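PDB 3GMS: putative NADPH:quinone reductase from Bacillus thuringiensis, which is of unproven function but probably reduces quinones with NADPH, as do related members of the medium-chain dehydrogenase/reductase superfamily. Local coordinates for residues Q9-G14 against P61-P66; H4-Q9 against Y305-V310; V147-A152 against I212-A217. All blocks are in the same frame, centred on the assembly; numbering follows the deposited sequence. Where two conformers were deposited one is given.

Contact 1 of 3, residues Q9-G14 against P61-P66; sequences QFHKFG and PLPNIP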
# COMPACT_ATOMS: atom_id res chain seq x y z
N GLN A 9 11.10 15.93 -8.10
CA GLN A 9 11.95 16.05 -6.93
C GLN A 9 11.38 17.12 -5.99
O GLN A 9 10.69 18.03 -6.47
CB GLN A 9 13.33 16.50 -7.43
CG GLN A 9 14.39 16.48 -6.43
CD GLN A 9 15.73 16.07 -7.02
OE1 GLN A 9 16.22 14.99 -6.74
NE2 GLN A 9 16.34 16.95 -7.81
N PHE A 10 11.62 16.98 -4.69
CA PHE A 10 11.41 18.06 -3.73
C PHE A 10 12.69 18.26 -2.95
O PHE A 10 13.38 17.30 -2.60
CB PHE A 10 10.24 17.84 -2.76
CG PHE A 10 10.29 16.51 -2.01
CD1 PHE A 10 10.64 16.47 -0.68
CD2 PHE A 10 9.93 15.32 -2.66
CE1 PHE A 10 10.69 15.25 0.02
CE2 PHE A 10 9.97 14.09 -1.98
CZ PHE A 10 10.33 14.06 -0.64
N HIS A 11 12.99 19.53 -2.68
CA HIS A 11 14.25 19.91 -2.01
C HIS A 11 14.01 20.28 -0.56
O HIS A 11 14.95 20.34 0.22
CB HIS A 11 14.91 21.07 -2.76
CG HIS A 11 15.30 20.75 -4.16
ND1 HIS A 11 16.58 20.43 -4.53
CD2 HIS A 11 14.55 20.68 -5.29
CE1 HIS A 11 16.61 20.17 -5.83
NE2 HIS A 11 15.40 20.33 -6.31
N LYS A 12 12.74 20.49 -0.20
CA LYS A 12 12.34 20.70 1.18
C LYS A 12 11.07 19.92 1.43
O LYS A 12 10.31 19.62 0.49
CB LYS A 12 12.05 22.20 1.45
CG LYS A 12 13.19 23.15 1.12
CD LYS A 12 12.84 24.50 1.76
CE LYS A 12 13.99 25.50 1.63
NZ LYS A 12 14.13 26.02 0.24
N PHE A 13 10.82 19.57 2.69
CA PHE A 13 9.55 18.99 3.06
C PHE A 13 8.50 20.10 3.09
O PHE A 13 8.84 21.27 3.29
CB PHE A 13 9.62 18.29 4.43
CG PHE A 13 10.62 17.15 4.50
CD1 PHE A 13 10.49 16.02 3.68
CD2 PHE A 13 11.67 17.20 5.43
CE1 PHE A 13 11.42 14.96 3.76
CE2 PHE A 13 12.60 16.14 5.53
CZ PHE A 13 12.46 15.02 4.70
N GLY A 14 7.25 19.73 2.86
CA GLY A 14 6.13 20.67 2.97
C GLY A 14 4.95 20.11 2.22
O GLY A 14 4.92 18.93 1.88
N PRO A 61 16.49 11.59 3.07
CA PRO A 61 17.46 12.60 2.66
C PRO A 61 16.83 13.50 1.62
O PRO A 61 15.99 13.02 0.83
CB PRO A 61 18.57 11.79 1.95
CG PRO A 61 18.34 10.40 2.32
CD PRO A 61 16.88 10.25 2.58
N LEU A 62 17.21 14.77 1.61
CA LEU A 62 16.77 15.73 0.60
C LEU A 62 17.93 16.07 -0.32
O LEU A 62 19.07 16.11 0.14
CB LEU A 62 16.24 17.00 1.26
CG LEU A 62 14.98 16.82 2.10
CD1 LEU A 62 14.77 18.03 3.01
CD2 LEU A 62 13.78 16.61 1.14
N PRO A 63 17.68 16.28 -1.62
CA PRO A 63 16.37 16.21 -2.22
C PRO A 63 15.95 14.76 -2.42
O PRO A 63 16.81 13.84 -2.37
CB PRO A 63 16.57 16.89 -3.57
CG PRO A 63 18.02 16.53 -3.95
CD PRO A 63 18.75 16.48 -2.62
N ASN A 64 14.66 14.53 -2.68
CA ASN A 64 14.20 13.16 -2.83
C ASN A 64 13.23 13.04 -3.99
O ASN A 64 12.51 14.01 -4.29
CB ASN A 64 13.52 12.74 -1.52
CG ASN A 64 12.87 11.38 -1.62
OD1 ASN A 64 11.63 11.26 -1.79
ND2 ASN A 64 13.70 10.33 -1.57
N ILE A 65 13.20 11.87 -4.61
CA ILE A 65 12.23 11.58 -5.70
C ILE A 65 11.09 10.75 -5.11
O ILE A 65 11.34 9.69 -4.58
CB ILE A 65 12.88 10.84 -6.88
CG1 ILE A 65 14.01 11.70 -7.49
CG2 ILE A 65 11.85 10.57 -7.98
CD1 ILE A 65 14.96 10.93 -8.41
N PRO A 66 9.84 11.25 -5.16
CA PRO A 66 8.81 10.42 -4.51
C PRO A 66 8.40 9.16 -5.33
O PRO A 66 8.73 9.04 -6.51
CB PRO A 66 7.57 11.32 -4.45
CG PRO A 66 7.95 12.62 -5.00
CD PRO A 66 9.31 12.55 -5.63

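Contact 2 of 3, residues H4-Q9 against Y305-V310; sequences HGKLIQ and YELADV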
# COMPACT_ATOMS: atom_id res chain seq x y z
N HIS A 4 19.53 12.16 -20.86
CA HIS A 4 18.98 12.88 -19.73
C HIS A 4 17.61 12.28 -19.40
O HIS A 4 16.97 11.71 -20.26
CB HIS A 4 18.83 14.37 -20.04
CG HIS A 4 20.13 15.13 -19.97
ND1 HIS A 4 21.08 15.08 -20.97
CD2 HIS A 4 20.63 15.93 -19.00
CE1 HIS A 4 22.11 15.83 -20.63
NE2 HIS A 4 21.87 16.35 -19.44
N GLY A 5 17.19 12.41 -18.16
CA GLY A 5 15.93 11.82 -17.73
C GLY A 5 15.15 12.84 -16.93
O GLY A 5 15.72 13.60 -16.13
N LYS A 6 13.84 12.83 -17.12
CA LYS A 6 13.00 13.73 -16.38
C LYS A 6 12.75 13.12 -14.99
O LYS A 6 12.75 11.89 -14.84
CB LYS A 6 11.68 13.90 -17.11
CG LYS A 6 10.81 15.01 -16.54
CD LYS A 6 9.46 15.10 -17.28
CE LYS A 6 9.65 15.28 -18.79
NZ LYS A 6 8.48 16.02 -19.34
N LEU A 7 12.50 13.96 -14.00
CA LEU A 7 12.23 13.46 -12.64
C LEU A 7 11.41 14.45 -11.88
O LEU A 7 11.50 15.65 -12.15
CB LEU A 7 13.51 13.23 -11.86
CG LEU A 7 14.38 14.42 -11.45
CD1 LEU A 7 15.07 14.21 -10.08
CD2 LEU A 7 15.44 14.63 -12.51
N ILE A 8 10.62 13.96 -10.93
CA ILE A 8 9.96 14.83 -9.96
C ILE A 8 10.77 14.77 -8.67
O ILE A 8 11.09 13.68 -8.20
CB ILE A 8 8.50 14.37 -9.66
CG1 ILE A 8 7.68 14.24 -10.95
CG2 ILE A 8 7.85 15.29 -8.66
CD1 ILE A 8 7.67 15.49 -11.82
N GLN A 9 11.10 15.93 -8.10
CA GLN A 9 11.95 16.05 -6.93
C GLN A 9 11.38 17.12 -5.99
O GLN A 9 10.69 18.03 -6.47
CB GLN A 9 13.33 16.50 -7.43
CG GLN A 9 14.39 16.48 -6.43
CD GLN A 9 15.73 16.07 -7.02
OE1 GLN A 9 16.22 14.99 -6.74
NE2 GLN A 9 16.34 16.95 -7.81
N TYR A 305 -2.33 11.23 -15.66
CA TYR A 305 -1.64 12.50 -15.87
C TYR A 305 -0.24 12.18 -16.28
O TYR A 305 0.38 11.21 -15.77
CB TYR A 305 -1.57 13.29 -14.55
CG TYR A 305 -2.92 13.81 -14.13
CD1 TYR A 305 -3.32 15.09 -14.52
CD2 TYR A 305 -3.80 13.04 -13.36
CE1 TYR A 305 -4.55 15.59 -14.15
CE2 TYR A 305 -5.08 13.54 -13.01
CZ TYR A 305 -5.41 14.83 -13.41
OH TYR A 305 -6.62 15.42 -13.09
N GLU A 306 0.30 13.01 -17.16
CA GLU A 306 1.70 12.90 -17.49
C GLU A 306 2.54 13.37 -16.30
O GLU A 306 2.13 14.25 -15.53
CB GLU A 306 2.00 13.73 -18.74
CG GLU A 306 1.18 13.25 -19.93
CD GLU A 306 1.79 12.01 -20.55
OE1 GLU A 306 3.04 11.87 -20.48
OE2 GLU A 306 1.04 11.20 -21.11
N LEU A 307 3.73 12.79 -16.18
CA LEU A 307 4.65 13.16 -15.12
C LEU A 307 4.75 14.70 -14.88
O LEU A 307 4.67 15.13 -13.73
CB LEU A 307 6.01 12.48 -15.39
CG LEU A 307 6.99 12.24 -14.26
CD1 LEU A 307 6.41 11.36 -13.16
CD2 LEU A 307 8.25 11.66 -14.88
N ALA A 308 4.82 15.51 -15.95
CA ALA A 308 4.90 16.98 -15.83
C ALA A 308 3.74 17.62 -15.09
O ALA A 308 3.89 18.71 -14.52
CB ALA A 308 5.08 17.68 -17.20
N ASP A 309 2.60 16.95 -15.12
CA ASP A 309 1.39 17.46 -14.50
C ASP A 309 1.16 16.91 -13.11
O ASP A 309 0.03 16.81 -12.64
CB ASP A 309 0.19 17.11 -15.39
CG ASP A 309 0.18 17.90 -16.66
OD1 ASP A 309 0.26 19.14 -16.56
OD2 ASP A 309 0.12 17.28 -17.76
N VAL A 310 2.24 16.54 -12.42
CA VAL A 310 2.11 15.94 -11.08
C VAL A 310 1.36 16.82 -10.09
O VAL A 310 0.52 16.34 -9.30
CB VAL A 310 3.52 15.54 -10.53
CG1 VAL A 310 4.40 16.79 -10.39
CG2 VAL A 310 3.40 14.78 -9.20
O HOH W 1 5.70 14.58 -18.63

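Contact 3 of 3, residues V147-A152 against I212-A217; sequences VLLVNA and IGADAA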
# COMPACT_ATOMS: atom_id res chain seq x y z
N VAL A 147 -12.16 -13.79 13.14
CA VAL A 147 -12.85 -12.53 12.91
C VAL A 147 -11.86 -11.36 12.93
O VAL A 147 -11.23 -11.07 13.97
CB VAL A 147 -13.90 -12.33 13.94
CG1 VAL A 147 -14.67 -11.09 13.65
CG2 VAL A 147 -14.80 -13.56 13.96
N LEU A 148 -11.71 -10.71 11.76
CA LEU A 148 -10.78 -9.58 11.58
C LEU A 148 -11.58 -8.28 11.47
O LEU A 148 -12.57 -8.23 10.71
CB LEU A 148 -9.95 -9.78 10.29
CG LEU A 148 -9.02 -8.61 9.96
CD1 LEU A 148 -7.93 -8.56 11.02
CD2 LEU A 148 -8.41 -8.78 8.55
N LEU A 149 -11.19 -7.26 12.24
CA LEU A 149 -11.70 -5.89 12.10
C LEU A 149 -10.68 -5.06 11.30
O LEU A 149 -9.47 -5.12 11.59
CB LEU A 149 -11.85 -5.22 13.45
CG LEU A 149 -12.65 -5.99 14.53
CD1 LEU A 149 -12.75 -5.19 15.81
CD2 LEU A 149 -14.07 -6.33 14.01
N VAL A 150 -11.17 -4.28 10.33
CA VAL A 150 -10.31 -3.35 9.58
C VAL A 150 -11.03 -2.01 9.48
O VAL A 150 -12.12 -1.94 8.89
CB VAL A 150 -10.02 -3.88 8.17
CG1 VAL A 150 -9.11 -2.85 7.40
CG2 VAL A 150 -9.31 -5.26 8.23
N ASN A 151 -10.46 -0.97 10.05
CA ASN A 151 -11.04 0.36 9.88
C ASN A 151 -10.49 1.11 8.66
O ASN A 151 -9.58 0.62 7.96
CB ASN A 151 -10.99 1.19 11.18
CG ASN A 151 -9.56 1.57 11.61
OD1 ASN A 151 -8.65 1.44 10.85
ND2 ASN A 151 -9.40 2.04 12.84
N ALA A 152 -11.02 2.31 8.41
CA ALA A 152 -10.78 3.01 7.13
C ALA A 152 -10.91 2.05 5.94
O ALA A 152 -10.11 2.08 4.99
CB ALA A 152 -9.39 3.73 7.15
N ILE A 212 -18.10 -11.99 22.41
CA ILE A 212 -16.76 -12.54 22.58
C ILE A 212 -15.68 -11.53 22.19
O ILE A 212 -14.59 -11.51 22.75
CB ILE A 212 -16.59 -13.83 21.76
CG1 ILE A 212 -17.44 -14.97 22.31
CG2 ILE A 212 -15.11 -14.23 21.72
CD1 ILE A 212 -16.88 -15.57 23.59
N GLY A 213 -16.00 -10.68 21.22
CA GLY A 213 -15.04 -9.76 20.59
C GLY A 213 -14.38 -10.45 19.41
O GLY A 213 -14.47 -11.68 19.26
N ALA A 214 -13.73 -9.64 18.55
CA ALA A 214 -13.04 -10.15 17.38
C ALA A 214 -11.68 -10.72 17.76
O ALA A 214 -11.18 -10.46 18.85
CB ALA A 214 -12.86 -9.02 16.37
N ASP A 215 -11.09 -11.47 16.82
CA ASP A 215 -9.80 -12.11 17.00
C ASP A 215 -8.62 -11.19 16.73
O ASP A 215 -7.61 -11.29 17.41
CB ASP A 215 -9.68 -13.35 16.15
CG ASP A 215 -10.73 -14.39 16.52
OD1 ASP A 215 -10.65 -14.93 17.65
OD2 ASP A 215 -11.64 -14.62 15.71
N ALA A 216 -8.76 -10.31 15.73
CA ALA A 216 -7.68 -9.42 15.33
C ALA A 216 -8.24 -8.12 14.77
O ALA A 216 -9.42 -8.06 14.35
CB ALA A 216 -6.79 -10.10 14.30
N ALA A 217 -7.44 -7.06 14.80
CA ALA A 217 -7.86 -5.77 14.27
C ALA A 217 -6.69 -5.07 13.59
O ALA A 217 -5.54 -5.19 14.05
CB ALA A 217 -8.44 -4.89 15.33

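Contact 1 of 3, residues Q9-G14 against P61-P66
Phe10 and Asn64 face each other as a single antiparallel hydrogen-bonded pair, with Phe10 N to Asn64 O and Asn64 N to Phe10 O both 3.1 Å long. This bridge ties the end of strand 4-10 to the loop before strand 71-77, within the GroES-like domain of the medium-chain dehydrogenase/reductase fold. The touching parts run 114° apart end to end, and the bridge is a single one; side chains supply the rest. With chi1 at 53°, Phe10 CG stands between the backbone N and the carbonyl carbon, which turns the ring along the Asn64 side chain, with Pro66 CG at its edge. Large, flat and apolar, it suits this buried place, where Leu20 and Ile52 also touch it. Leu62 is useful for its fork: CD2 packs 3.6 Å from Phe10 CE1, while CD1 sits over one face of the Phe13 ring. Pro63, preceded by a cis peptide bond, offers a rigid hydrocarbon surface to two polar residues, Gln9 and His11. Its CB lies beside Gln9 CG at 3.6 Å. The polar ends are served from strand 20-26, for Glu23 accepts from Gln9 NE2 through one oxygen and bonds His11 NE2 through the other. Over one face of the His11 ring, Pro63 CB makes a CH-pi contact 4.0 Å from the centroid, 28° off the ring normal.

Contact 2 of 3, residues H4-Q9 against Y305-V310
Ile8 and Leu307 meet through aliphatic branches, with no side-chain ring or amide taking part across the contact. Their side chains run antiparallel, one alongside the other, bringing Ile8 CG1 to 3.8 Å from Leu307 CD1, and Ile8 CD1 also lies 3.6 Å from Leu307 O. Ile8 has CG1 anti to its carbonyl carbon (chi1 -55°) and bends again at chi2, which carries CD1 on to Val310 CG1, also 3.8 Å away. A beta-branched residue suits this place because it keeps to the extended strand while presenting two arms: CD1 and CG2 both approach Val310 CG1, the latter at 4.1 Å. All three residues are buried, and Val22 of strand 20-26 touches Ile8 while Trp99 and Leu329 touch Val310. No direct hydrogen bond joins the segments. At the more open side, the long Lys6 chain reaches over to a water, 3.2 Å from Lys6 NZ, which also accepts from Ala308 N at 3.0 Å. A lysine suits this margin, its methylenes near Leu307 and its ammonium group bonded to water. Strand 4-10, of the N-terminal two-stranded antiparallel sheet, thus packs against the 3-10 turn that leads from strand 301-306 into helix 310-318, probably within the catalytic, GroES-like part of the medium-chain dehydrogenase/reductase fold, to which the C-terminal strands return.

Contact 3 of 3, residues V147-A152 against I212-A217
Val147 and Asp215 are joined at both ends of the Val147 backbone. Val147 N gives a nearly straight bond (168°) to Asp215 OD2 at 2.8 Å, using the carboxylate's anti lone pair. The other oxygen, OD1, forms a salt bridge with Arg234, so a carboxylate suits this spot, one oxygen for each partner, and together they probably favour the charged form. Asp215 CG stands anti to its carbonyl carbon (chi1 -61°), which swings OD2 across to Val147. Val147 O accepts twice, from Asp215 N at 2.9 Å and from Ala216 N at 3.1 Å; the Asp215 bond is the more bent, and consecutive N-H groups share one acceptor where strand 214-219 is interrupted and turns. Leu149 N then donates to Ala216 O at 2.9 Å, continuing the parallel ladder, and Leu149 also bonds through its backbone to Ile218. Leu149 CG packs 3.6 Å from Ala214 CB, and on the face it shares with Ala217 its CB meets Ala217 CB. Small alanines suit places close against the leucine; Leu229 touches Leu149 and Ala217, and Leu233 touches these and Ala214. On the opposite face, Leu148 CD1 approaches Ala216 CB at 3.8 Å. Beyond the strand end Asn151 ND2 donates to Asp219 OD1 and Asn151 OD1 accepts from Ser220 N. Strands 147-150 and 214-219 are the adjacent central pair of a six-stranded parallel sheet in the order 3-2-1-4-5-6, the hallmark of the dinucleotide-binding Rossmann fold.

Contacts 1 and 2 form one neighbourhood: both use strand 4-10, they share Gln9, and their centres lie 14 Å apart. They also touch directly, with Ile65 CG2 3.2 Å from Ile8 O and Ile65 CD1 3.7 Å from Leu7 CD1. Strand 4-10 thus carries both, the 61-66 loop touching Leu7 and Ile8 while 305-310 meets Ile8. Contact 3 lies across the chain's centre, about 37 Å from contact 1 and 41 Å from contact 2 between centres, its nearest atoms about 22 Å from either. In relatives the cofactor lies in the cleft between the GroES-like and Rossmann domains, so contact 3 probably underlies the NADPH-binding half of the enzyme.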